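Local coordinates for protein-L-isoaspartate O-methyltransferase beta-aspartate methyltransferase (Plasmodium falciparum, PDB 2PBF) that probably methylates L-isoaspartyl residues of damaged proteins with S-adenosyl-L-methionine as methyl donor, a step in protein repair, at residues H65-S70 / S91-V96. Sequence-based numbering, arbitrary orientation.
Sequences HMHALS and SGYLTV. With SAH (S-adenosyl-L-homocysteine), chain C.
The imidazole of His67 and the phenol ring of Tyr93 form an offset stack, with centroids 4.7 Å apart and planes tilted by 20°. Tyr93 CD2 sits over one face of the imidazole, displaced toward its rim, and its closest approach is 3.3 Å, to His67 ND1. Tyr93 CG lies anti to its backbone N (chi1 -177°), which carries the ring across to the histidine. The Tyr93 hydroxyl is hydrogen-bonded to the backbone O of Val37. The phenol is thus held at its far end as well as by the stack. Leu94 meets the base of the histidine side chain, its CD1 4.0 Å from His67 CB and also near the backbone O of His67.

His67 NE2 donates a nearly straight hydrogen bond (167°) to SAH O, a carboxylate oxygen of S-adenosyl-L-homocysteine, at 2.7 Å. That oxygen lies at the edge of the imidazole, near its plane. The stack and this bond together probably restrict rotation of the ring. The other carboxylate oxygen, OXT, takes two bonds from Ser91, one from its backbone N and one from its OG at 2.8 Å. Ser91 OG also accepts from Tyr93 N at 3.1 Å, an ST turn leading into helix 93-101. Ile61 touches His67, Ser91 and Tyr93. The two segments together clasp the carboxylate of the homocysteine moiety. This is the amino-acid end of the cofactor pocket in a Rossmann-like methyltransferase, where the glycine-rich loop after strand 83-87 enters the next helix.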
loop_
_atom_site.group_PDB
_atom_site.type_symbol
_atom_site.label_atom_id
_atom_site.label_comp_id
_atom_site.label_asym_id
_atom_site.label_seq_id
_atom_site.Cartn_x
_atom_site.Cartn_y
_atom_site.Cartn_z
ATOM N N HIS A 65 6.970 7.586 7.352
ATOM C CA HIS A 65 7.130 8.607 6.301
ATOM C C HIS A 65 6.938 7.985 4.920
ATOM O O HIS A 65 6.467 8.651 4.004
ATOM C CB HIS A 65 8.456 9.387 6.411
ATOM C CG HIS A 65 9.676 8.545 6.227
ATOM N ND1 HIS A 65 10.583 8.328 7.239
ATOM C CD2 HIS A 65 10.104 7.812 5.175
ATOM C CE1 HIS A 65 11.534 7.523 6.806
ATOM N NE2 HIS A 65 11.266 7.196 5.556
ATOM N N MET A 66 7.256 6.695 4.797
ATOM C CA MET A 66 7.084 6.001 3.539
ATOM C C MET A 66 5.640 5.688 3.257
ATOM O O MET A 66 5.226 5.822 2.100
ATOM C CB MET A 66 7.928 4.730 3.434
ATOM C CG MET A 66 9.369 4.962 2.984
ATOM S SD MET A 66 9.639 6.223 1.666
ATOM C CE MET A 66 8.505 5.698 0.376
ATOM N N HIS A 67 4.880 5.296 4.298
ATOM C CA HIS A 67 3.433 5.151 4.165
ATOM C C HIS A 67 2.828 6.510 3.812
ATOM O O HIS A 67 1.962 6.610 2.917
ATOM C CB HIS A 67 2.758 4.639 5.450
ATOM C CG HIS A 67 3.071 3.213 5.816
ATOM N ND1 HIS A 67 3.162 2.802 7.128
ATOM C CD2 HIS A 67 3.287 2.105 5.057
ATOM C CE1 HIS A 67 3.443 1.508 7.168
ATOM N NE2 HIS A 67 3.509 1.056 5.922
ATOM N N ALA A 68 3.248 7.552 4.533
ATOM C CA ALA A 68 2.657 8.882 4.335
ATOM C C ALA A 68 2.888 9.374 2.911
ATOM O O ALA A 68 1.964 9.874 2.277
ATOM C CB ALA A 68 3.214 9.876 5.332
ATOM N N LEU A 69 4.116 9.210 2.422
ATOM C CA LEU A 69 4.503 9.680 1.108
ATOM C C LEU A 69 3.757 8.925 -0.002
ATOM O O LEU A 69 3.254 9.536 -0.943
ATOM C CB LEU A 69 6.022 9.577 0.928
ATOM C CG LEU A 69 6.557 9.450 -0.510
ATOM C CD1 LEU A 69 6.589 10.790 -1.275
ATOM C CD2 LEU A 69 7.922 8.852 -0.462
ATOM N N SER A 70 3.660 7.606 0.124
ATOM C CA SER A 70 2.953 6.812 -0.865
ATOM C C SER A 70 1.462 7.141 -0.876
ATOM O O SER A 70 0.831 7.216 -1.939
ATOM C CB SER A 70 3.188 5.321 -0.609
ATOM O OG SER A 70 4.499 4.965 -0.993
ATOM N N SER A 91 2.301 -5.854 6.749
ATOM C CA SER A 91 1.519 -5.666 7.970
ATOM C C SER A 91 0.027 -5.378 7.704
ATOM O O SER A 91 -0.789 -5.431 8.636
ATOM C CB SER A 91 2.096 -4.502 8.781
ATOM O OG SER A 91 1.810 -3.293 8.107
ATOM N N GLY A 92 -0.310 -5.072 6.447
ATOM C CA GLY A 92 -1.666 -4.623 6.035
ATOM C C GLY A 92 -1.938 -3.160 6.387
ATOM O O GLY A 92 -3.048 -2.667 6.200
ATOM N N TYR A 93 -0.925 -2.460 6.883
ATOM C CA TYR A 93 -1.108 -1.066 7.343
ATOM C C TYR A 93 -1.695 -0.197 6.226
ATOM O O TYR A 93 -2.758 0.454 6.370
ATOM C CB TYR A 93 0.204 -0.427 7.911
ATOM C CG TYR A 93 -0.124 0.970 8.415
ATOM C CD1 TYR A 93 -0.648 1.148 9.709
ATOM C CD2 TYR A 93 -0.041 2.089 7.567
ATOM C CE1 TYR A 93 -1.024 2.407 10.166
ATOM C CE2 TYR A 93 -0.408 3.353 8.018
ATOM C CZ TYR A 93 -0.902 3.502 9.324
ATOM O OH TYR A 93 -1.305 4.740 9.794
ATOM N N LEU A 94 -1.020 -0.227 5.088
ATOM C CA LEU A 94 -1.409 0.620 3.972
ATOM C C LEU A 94 -2.708 0.159 3.304
ATOM O O LEU A 94 -3.471 0.990 2.796
ATOM C CB LEU A 94 -0.265 0.786 2.958
ATOM C CG LEU A 94 -0.372 2.095 2.152
ATOM C CD1 LEU A 94 -0.047 3.361 2.972
ATOM C CD2 LEU A 94 0.560 1.991 1.048
ATOM N N THR A 95 -2.956 -1.152 3.321
ATOM C CA THR A 95 -4.194 -1.704 2.782
ATOM C C THR A 95 -5.431 -1.188 3.515
ATOM O O THR A 95 -6.403 -0.791 2.882
ATOM C CB THR A 95 -4.197 -3.270 2.799
ATOM O OG1 THR A 95 -2.861 -3.746 2.676
ATOM C CG2 THR A 95 -5.000 -3.788 1.639
ATOM N N VAL A 96 -5.377 -1.195 4.838
ATOM C CA VAL A 96 -6.412 -0.591 5.685
ATOM C C VAL A 96 -6.552 0.922 5.433
ATOM O O VAL A 96 -7.666 1.441 5.347
ATOM C CB VAL A 96 -6.150 -0.927 7.174
ATOM C CG1 VAL A 96 -7.184 -0.278 8.088
ATOM C CG2 VAL A 96 -6.168 -2.438 7.360
HETATM N N SAH C . 3.211 -2.051 2.833
HETATM C CA SAH C . 3.946 -3.019 3.687
HETATM C CB SAH C . 5.331 -3.219 3.127
HETATM C CG SAH C . 5.901 -4.517 3.684
HETATM S SD SAH C . 7.549 -4.839 3.050
HETATM C C SAH C . 4.009 -2.606 5.161
HETATM O O SAH C . 4.293 -1.440 5.442
HETATM O OXT SAH C . 3.772 -3.430 6.081
HETATM C "C5'" SAH C . 7.044 -5.449 1.422
HETATM C "C4'" SAH C . 6.212 -6.732 1.414
HETATM O "O4'" SAH C . 6.202 -7.200 0.094
HETATM C "C3'" SAH C . 6.713 -7.889 2.266
HETATM O "O3'" SAH C . 5.708 -8.240 3.204
HETATM C "C2'" SAH C . 6.991 -9.008 1.274
HETATM O "O2'" SAH C . 6.663 -10.279 1.789
HETATM C "C1'" SAH C . 6.092 -8.614 0.120
HETATM N N9 SAH C . 6.500 -9.104 -1.215
HETATM C C8 SAH C . 7.778 -9.202 -1.685
HETATM N N7 SAH C . 7.721 -9.641 -2.964
HETATM C C5 SAH C . 6.432 -9.851 -3.314
HETATM C C6 SAH C . 5.826 -10.323 -4.483
HETATM N N6 SAH C . 6.520 -10.679 -5.556
HETATM N N1 SAH C . 4.458 -10.398 -4.546
HETATM C C2 SAH C . 3.696 -10.041 -3.449
HETATM N N3 SAH C . 4.318 -9.597 -2.309
HETATM C C4 SAH C . 5.662 -9.500 -2.229
#